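Local coordinates for protein probable glucarate dehydratase (PDB 3VDG) that probably dehydrates glucarate or a related acid sugar, as a metal-dependent lyase of the enolase superfamily, at residues L268-P271 with G277-E280; D244-W249 with T291-V296. One frame throughout, in Å; residues are numbered along the deposited sequence.

Contact 1: L268-P271 with G277-E280; sequences LEDP and GMAE. With NA (sodium ion), chain C.
Two bends in a row, chi2 -77° and chi3 -73°, fold the side chain of Met-278 into a hook whose sulfur and methyl reach from helix 275-284 to the turn that follows strand 267-269. Met-278 SD settles 3.5 Å from Pro-271 CD, the two side chains crossing at about a right angle, and lies 3.9 Å from Asp-270 CA. The methyl, Met-278 CE, runs on toward the carboxylate, 4.0 Å from Asp-270 OD1, a van der Waals approach with no hydrogen bond in it. The polar end of Asp-270 is satisfied elsewhere: Thr-291 serves OD1, while OD2 accepts hydrogen bonds from the backbone N of Asn-292 and from water 1, with 2.8 Å between OD2 and the water oxygen. That water is a sodium ligand, so Asp-270 acts in the second shell. Glu-269, like Asp-270, points away from the helix, and its chain, extended beyond CG, carries OE2 to 2.2 Å from the sodium ion; its OE1 forms a salt bridge with Lys-214. One short run thus has an apolar side toward the helix and an acidic side toward the metal, joining strand to helix in a beta-alpha-beta unit of the enolase-type barrel, whose strand ends carry the metal site.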
ATOM      1  N   LEU A 268      -0.899 -11.731  23.129  1.00 21.42           N
ATOM      2  CA  LEU A 268      -0.181 -13.002  23.264  1.00 20.67           C
ATOM      3  C   LEU A 268       0.299 -13.439  21.880  1.00 18.16           C
ATOM      4  O   LEU A 268      -0.527 -13.614  20.988  1.00 20.09           O
ATOM      5  CB  LEU A 268      -1.146 -14.057  23.829  1.00 16.59           C
ATOM      6  CG  LEU A 268      -0.623 -15.481  23.983  1.00 18.20           C
ATOM      7  CD1 LEU A 268       0.496 -15.481  25.018  1.00 20.77           C
ATOM      8  CD2 LEU A 268      -1.765 -16.390  24.439  1.00 24.74           C
ATOM      9  N   GLU A 269       1.614 -13.580  21.671  1.00 19.69           N
ATOM     10  CA  GLU A 269       2.114 -13.829  20.311  1.00 20.36           C
ATOM     11  C   GLU A 269       2.330 -15.311  20.098  1.00 19.10           C
ATOM     12  O   GLU A 269       2.956 -15.956  20.934  1.00 23.16           O
ATOM     13  CB  GLU A 269       3.487 -13.173  20.035  1.00 20.26           C
ATOM     14  CG  GLU A 269       3.732 -11.801  20.617  1.00 41.30           C
ATOM     15  CD  GLU A 269       5.119 -11.275  20.259  1.00 33.50           C
ATOM     16  OE1 GLU A 269       5.632 -10.393  20.988  1.00 63.46           O
ATOM     17  OE2 GLU A 269       5.707 -11.759  19.256  1.00 28.88           O
ATOM     18  N   ASP A 270       1.863 -15.826  18.962  1.00 17.64           N
ATOM     19  CA  ASP A 270       2.154 -17.206  18.543  1.00 19.18           C
ATOM     20  C   ASP A 270       2.169 -18.198  19.693  1.00 21.64           C
ATOM     21  O   ASP A 270       3.188 -18.857  19.944  1.00 21.56           O
ATOM     22  CB  ASP A 270       3.499 -17.263  17.792  1.00 20.37           C
ATOM     23  CG  ASP A 270       3.435 -16.528  16.471  1.00 24.21           C
ATOM     24  OD1 ASP A 270       2.497 -16.835  15.707  1.00 25.64           O
ATOM     25  OD2 ASP A 270       4.279 -15.626  16.223  1.00 21.67           O
ATOM     26  N   PRO A 271       1.040 -18.321  20.404  1.00 21.01           N
ATOM     27  CA  PRO A 271       1.012 -19.353  21.440  1.00 21.45           C
ATOM     28  C   PRO A 271       1.136 -20.785  20.887  1.00 19.25           C
ATOM     29  O   PRO A 271       1.714 -21.641  21.542  1.00 21.08           O
ATOM     30  CB  PRO A 271      -0.370 -19.155  22.102  1.00 20.61           C
ATOM     31  CG  PRO A 271      -1.194 -18.415  21.076  1.00 21.01           C
ATOM     32  CD  PRO A 271      -0.204 -17.528  20.357  1.00 20.00           C
ATOM     33  N   GLY A 277      -4.940 -23.881  14.606  1.00 26.51           N
ATOM     34  CA  GLY A 277      -4.724 -23.834  16.054  1.00 21.12           C
ATOM     35  C   GLY A 277      -4.820 -22.409  16.612  1.00 22.94           C
ATOM     36  O   GLY A 277      -5.465 -22.163  17.646  1.00 22.15           O
ATOM     37  N   MET A 278      -4.208 -21.451  15.931  1.00 21.14           N
ATOM     38  CA  MET A 278      -4.303 -20.051  16.396  1.00 20.02           C
ATOM     39  C   MET A 278      -5.761 -19.578  16.436  1.00 18.83           C
ATOM     40  O   MET A 278      -6.170 -18.878  17.363  1.00 21.65           O
ATOM     41  CB  MET A 278      -3.462 -19.114  15.510  1.00 19.97           C
ATOM     42  CG  MET A 278      -1.956 -19.310  15.670  1.00 21.76           C
ATOM     43  SD  MET A 278      -1.291 -18.559  17.169  1.00 22.06           S
ATOM     44  CE  MET A 278      -1.380 -16.819  16.702  1.00 23.59           C
ATOM     45  N   ALA A 279      -6.524 -19.925  15.406  1.00 20.72           N
ATOM     46  CA  ALA A 279      -7.935 -19.533  15.341  1.00 22.60           C
ATOM     47  C   ALA A 279      -8.698 -20.144  16.517  1.00 21.83           C
ATOM     48  O   ALA A 279      -9.517 -19.474  17.137  1.00 25.62           O
ATOM     49  CB  ALA A 279      -8.548 -19.965  14.014  1.00 21.53           C
ATOM     50  N   GLU A 280      -8.405 -21.412  16.819  1.00 29.13           N
ATOM     51  CA  GLU A 280      -8.993 -22.098  17.982  1.00 23.52           C
ATOM     52  C   GLU A 280      -8.680 -21.339  19.262  1.00 29.88           C
ATOM     53  O   GLU A 280      -9.563 -21.108  20.073  1.00 29.07           O
ATOM     54  CB  GLU A 280      -8.451 -23.528  18.097  1.00 31.97           C
ATOM     55  CG  GLU A 280      -9.256 -24.443  19.002  1.00 74.35           C
ATOM     56  CD  GLU A 280     -10.613 -24.778  18.411  1.00148.04           C
ATOM     57  OE1 GLU A 280     -11.521 -25.179  19.170  1.00 93.08           O
ATOM     58  OE2 GLU A 280     -10.776 -24.631  17.180  1.00 96.08           O
TER
HETATM   59 NA    NA C 502       7.154 -12.967  18.101  1.00 43.00          NA
HETATM   60  O   HOH W   1       6.693 -15.236  17.619  1.00 25.35           O
HETATM   61  O   HOH W   2       9.402 -12.524  18.011  1.00 32.47           O

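Contact 2: D244-W249 with T291-V296; sequences DPNAAW and TNMCVV. With NA (sodium ion), chain C; FMT (formic acid), chain B.
Asn-246 and Met-293 mark the closest approach of two irregular loops, with 7.8 Å between their CA atoms. Residues 245-248 make a type I' beta turn, and Asn-246 and Ala-247, in the middle of it, both have positive phi. Just before it, Asp-244 OD1 accepts a hydrogen bond from the backbone N of Asn-246 at 2.9 Å in an Asx turn, the donor standing 44° out of the carboxylate plane. On the other loop Thr-291 OG1 accepts bonds from the backbone N atoms of both Met-293 and Cys-294, an ST turn and ST motif that curl the chain as it leaves strand 289-291. The C-terminal ends of successive barrel strands carry the metal ligands in the enolase superfamily; here each segment supplies one, Asp-244 OD2 at 2.4 Å from the sodium ion and Asn-292 OD1, swung onto the metal with chi1 at 51°, at 2.2 Å, and Glu-269 adds a third. Lys-216 bonds to both Asp-244 OD2 and Asn-246 OD1, which leaves the amide nitrogen of Asn-246 directed at the other loop and the bound formate. Asn-246 ND2 gives a nearly straight bond to formate O1 (2.9 Å, 171°) and a weak, equally straight one to Met-293 SD at 3.6 Å. A bend about the CG-SD bond of Met-293 turns its methyl CE to 4.1 Å from Ala-247 CB. Water 1 donates to Asp-244 OD1 and weakly accepts from Asn-292 ND2, while water 2, also on the metal, lies so close to formate O1 that the bond between them is doubtful in detail.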
ATOM      1  N   ASP A 244       5.608 -14.368  24.294  1.00 23.33           N
ATOM      2  CA  ASP A 244       5.793 -14.996  22.992  1.00 22.51           C
ATOM      3  C   ASP A 244       6.545 -16.307  23.143  1.00 17.08           C
ATOM      4  O   ASP A 244       7.768 -16.311  23.293  1.00 19.52           O
ATOM      5  CB  ASP A 244       6.594 -14.045  22.103  1.00 21.91           C
ATOM      6  CG  ASP A 244       7.007 -14.677  20.782  1.00 27.25           C
ATOM      7  OD1 ASP A 244       6.452 -15.734  20.380  1.00 24.79           O
ATOM      8  OD2 ASP A 244       7.894 -14.097  20.132  1.00 23.49           O
ATOM      9  N   PRO A 245       5.824 -17.430  23.150  1.00 18.57           N
ATOM     10  CA  PRO A 245       6.531 -18.701  23.312  1.00 23.81           C
ATOM     11  C   PRO A 245       6.867 -19.358  21.970  1.00 23.77           C
ATOM     12  O   PRO A 245       7.165 -20.556  21.947  1.00 20.87           O
ATOM     13  CB  PRO A 245       5.496 -19.566  24.038  1.00 22.18           C
ATOM     14  CG  PRO A 245       4.202 -19.104  23.433  1.00 22.22           C
ATOM     15  CD  PRO A 245       4.360 -17.607  23.222  1.00 19.84           C
ATOM     16  N   ASN A 246       6.794 -18.607  20.866  1.00 19.23           N
ATOM     17  CA  ASN A 246       7.152 -19.170  19.547  1.00 18.21           C
ATOM     18  C   ASN A 246       6.467 -20.518  19.281  1.00 21.82           C
ATOM     19  O   ASN A 246       7.113 -21.479  18.871  1.00 23.41           O
ATOM     20  CB  ASN A 246       8.679 -19.324  19.421  1.00 21.22           C
ATOM     21  CG  ASN A 246       9.394 -17.992  19.172  1.00 25.27           C
ATOM     22  OD1 ASN A 246      10.209 -17.537  19.988  1.00 25.39           O
ATOM     23  ND2 ASN A 246       9.092 -17.362  18.040  1.00 22.80           N
ATOM     24  N   ALA A 247       5.158 -20.580  19.515  1.00 18.25           N
ATOM     25  CA  ALA A 247       4.349 -21.761  19.191  1.00 20.25           C
ATOM     26  C   ALA A 247       4.707 -22.998  20.008  1.00 20.17           C
ATOM     27  O   ALA A 247       4.495 -24.134  19.555  1.00 20.95           O
ATOM     28  CB  ALA A 247       4.422 -22.086  17.696  1.00 21.93           C
ATOM     29  N   ALA A 248       5.205 -22.801  21.221  1.00 20.11           N
ATOM     30  CA  ALA A 248       5.601 -23.957  22.058  1.00 21.14           C
ATOM     31  C   ALA A 248       4.441 -24.703  22.711  1.00 23.23           C
ATOM     32  O   ALA A 248       4.680 -25.695  23.400  1.00 23.22           O
ATOM     33  CB  ALA A 248       6.603 -23.534  23.124  1.00 17.39           C
ATOM     34  N   TRP A 249       3.205 -24.219  22.540  1.00 19.55           N
ATOM     35  CA  TRP A 249       2.054 -24.811  23.253  1.00 21.88           C
ATOM     36  C   TRP A 249       1.018 -25.387  22.346  1.00 27.00           C
ATOM     37  O   TRP A 249       0.849 -24.937  21.213  1.00 22.90           O
ATOM     38  CB  TRP A 249       1.349 -23.790  24.134  1.00 19.97           C
ATOM     39  CG  TRP A 249       2.256 -23.023  25.045  1.00 18.55           C
ATOM     40  CD1 TRP A 249       3.396 -23.477  25.707  1.00 21.22           C
ATOM     41  CD2 TRP A 249       2.091 -21.634  25.466  1.00 18.75           C
ATOM     42  NE1 TRP A 249       3.960 -22.468  26.456  1.00 22.45           N
ATOM     43  CE2 TRP A 249       3.206 -21.338  26.362  1.00 19.04           C
ATOM     44  CE3 TRP A 249       1.160 -20.634  25.188  1.00 21.41           C
ATOM     45  CZ2 TRP A 249       3.368 -20.090  26.942  1.00 21.47           C
ATOM     46  CZ3 TRP A 249       1.340 -19.374  25.779  1.00 23.06           C
ATOM     47  CH2 TRP A 249       2.415 -19.110  26.620  1.00 19.85           C
ATOM     48  N   THR A 291       1.031 -12.426  15.669  1.00 23.28           N
ATOM     49  CA  THR A 291       1.906 -13.404  15.057  1.00 20.14           C
ATOM     50  C   THR A 291       3.052 -12.779  14.259  1.00 29.75           C
ATOM     51  O   THR A 291       2.903 -11.703  13.676  1.00 22.06           O
ATOM     52  CB  THR A 291       1.134 -14.312  14.103  1.00 24.76           C
ATOM     53  OG1 THR A 291       2.010 -15.365  13.665  1.00 22.86           O
ATOM     54  CG2 THR A 291       0.685 -13.516  12.886  1.00 24.54           C
ATOM     55  N   ASN A 292       4.193 -13.468  14.252  1.00 21.49           N
ATOM     56  CA  ASN A 292       5.186 -13.333  13.187  1.00 24.25           C
ATOM     57  C   ASN A 292       5.643 -14.710  12.754  1.00 32.46           C
ATOM     58  O   ASN A 292       6.812 -14.905  12.419  1.00 26.69           O
ATOM     59  CB  ASN A 292       6.406 -12.551  13.645  1.00 18.65           C
ATOM     60  CG  ASN A 292       6.983 -13.086  14.944  1.00 31.33           C
ATOM     61  OD1 ASN A 292       6.856 -12.452  15.986  1.00 36.27           O
ATOM     62  ND2 ASN A 292       7.618 -14.253  14.888  1.00 28.40           N
ATOM     63  N   MET A 293       4.742 -15.677  12.794  1.00 19.95           N
ATOM     64  CA  MET A 293       5.100 -17.017  12.386  1.00 18.04           C
ATOM     65  C   MET A 293       4.101 -17.570  11.401  1.00 27.35           C
ATOM     66  O   MET A 293       4.486 -18.175  10.425  1.00 26.80           O
ATOM     67  CB  MET A 293       5.243 -17.958  13.593  1.00 19.89           C
ATOM     68  CG  MET A 293       6.452 -17.657  14.456  1.00 23.34           C
ATOM     69  SD  MET A 293       6.516 -18.727  15.922  1.00 27.27           S
ATOM     70  CE  MET A 293       7.121 -20.230  15.156  1.00 24.63           C
ATOM     71  N   CYS A 294       2.810 -17.360  11.631  1.00 20.78           N
ATOM     72  CA  CYS A 294       1.844 -17.923  10.682  1.00 18.60           C
ATOM     73  C   CYS A 294       1.365 -16.907   9.649  1.00 31.38           C
ATOM     74  O   CYS A 294       0.645 -17.264   8.722  1.00 25.09           O
ATOM     75  CB  CYS A 294       0.672 -18.621  11.400  1.00 35.16           C
ATOM     76  SG  CYS A 294      -0.281 -17.543  12.476  1.00 41.94           S
ATOM     77  N   VAL A 295       1.772 -15.646   9.806  1.00 26.62           N
ATOM     78  CA  VAL A 295       1.583 -14.629   8.762  1.00 22.86           C
ATOM     79  C   VAL A 295       2.911 -13.869   8.549  1.00 22.08           C
ATOM     80  O   VAL A 295       3.219 -12.919   9.285  1.00 21.45           O
ATOM     81  CB  VAL A 295       0.473 -13.611   9.128  1.00 23.13           C
ATOM     82  CG1 VAL A 295       0.276 -12.612   7.987  1.00 25.50           C
ATOM     83  CG2 VAL A 295      -0.847 -14.320   9.397  1.00 24.27           C
ATOM     84  N   VAL A 296       3.682 -14.293   7.552  1.00 22.49           N
ATOM     85  CA  VAL A 296       5.008 -13.734   7.289  1.00 24.16           C
ATOM     86  C   VAL A 296       5.186 -13.405   5.806  1.00 21.25           C
ATOM     87  O   VAL A 296       6.286 -13.027   5.361  1.00 23.98           O
ATOM     88  CB  VAL A 296       6.147 -14.687   7.762  1.00 24.55           C
ATOM     89  CG1 VAL A 296       6.134 -14.837   9.282  1.00 23.10           C
ATOM     90  CG2 VAL A 296       6.032 -16.044   7.085  1.00 22.02           C
TER
HETATM   91 NA    NA C 502       7.154 -12.967  18.101  1.00 43.00          NA
HETATM   92  C   FMT B 501      11.317 -14.910  16.900  1.00 46.96           C
HETATM   93  O1  FMT B 501      10.136 -14.763  17.196  1.00 40.43           O
HETATM   94  O2  FMT B 501      11.780 -14.458  15.728  1.00 32.81           O
HETATM   95  O   HOH W   1       6.693 -15.236  17.619  1.00 25.35           O
HETATM   96  O   HOH W   2       9.402 -12.524  18.011  1.00 32.47           O

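Contacts 1 and 2 have centres about 7 Å apart and share the sodium ion, with waters 1 and 2 among its ligands. Strand 267-269 lies between its parallel neighbours 241-244 and 289-291 in the sheet, and its ligand comes in between those from the ends of these two strands. Asp-270 is the joint: its O lies 2.7 Å from Ala-247 N and its OD1 2.6 Å from Thr-291 OG1, both probable hydrogen bonds, one to each loop of contact 2. Met-293 CG also packs 3.5 Å from Asp-270 OD2. Contact 1 thus ties the metal-bearing strand end outward to its helix, whereas contact 2 faces the pocket that holds formate.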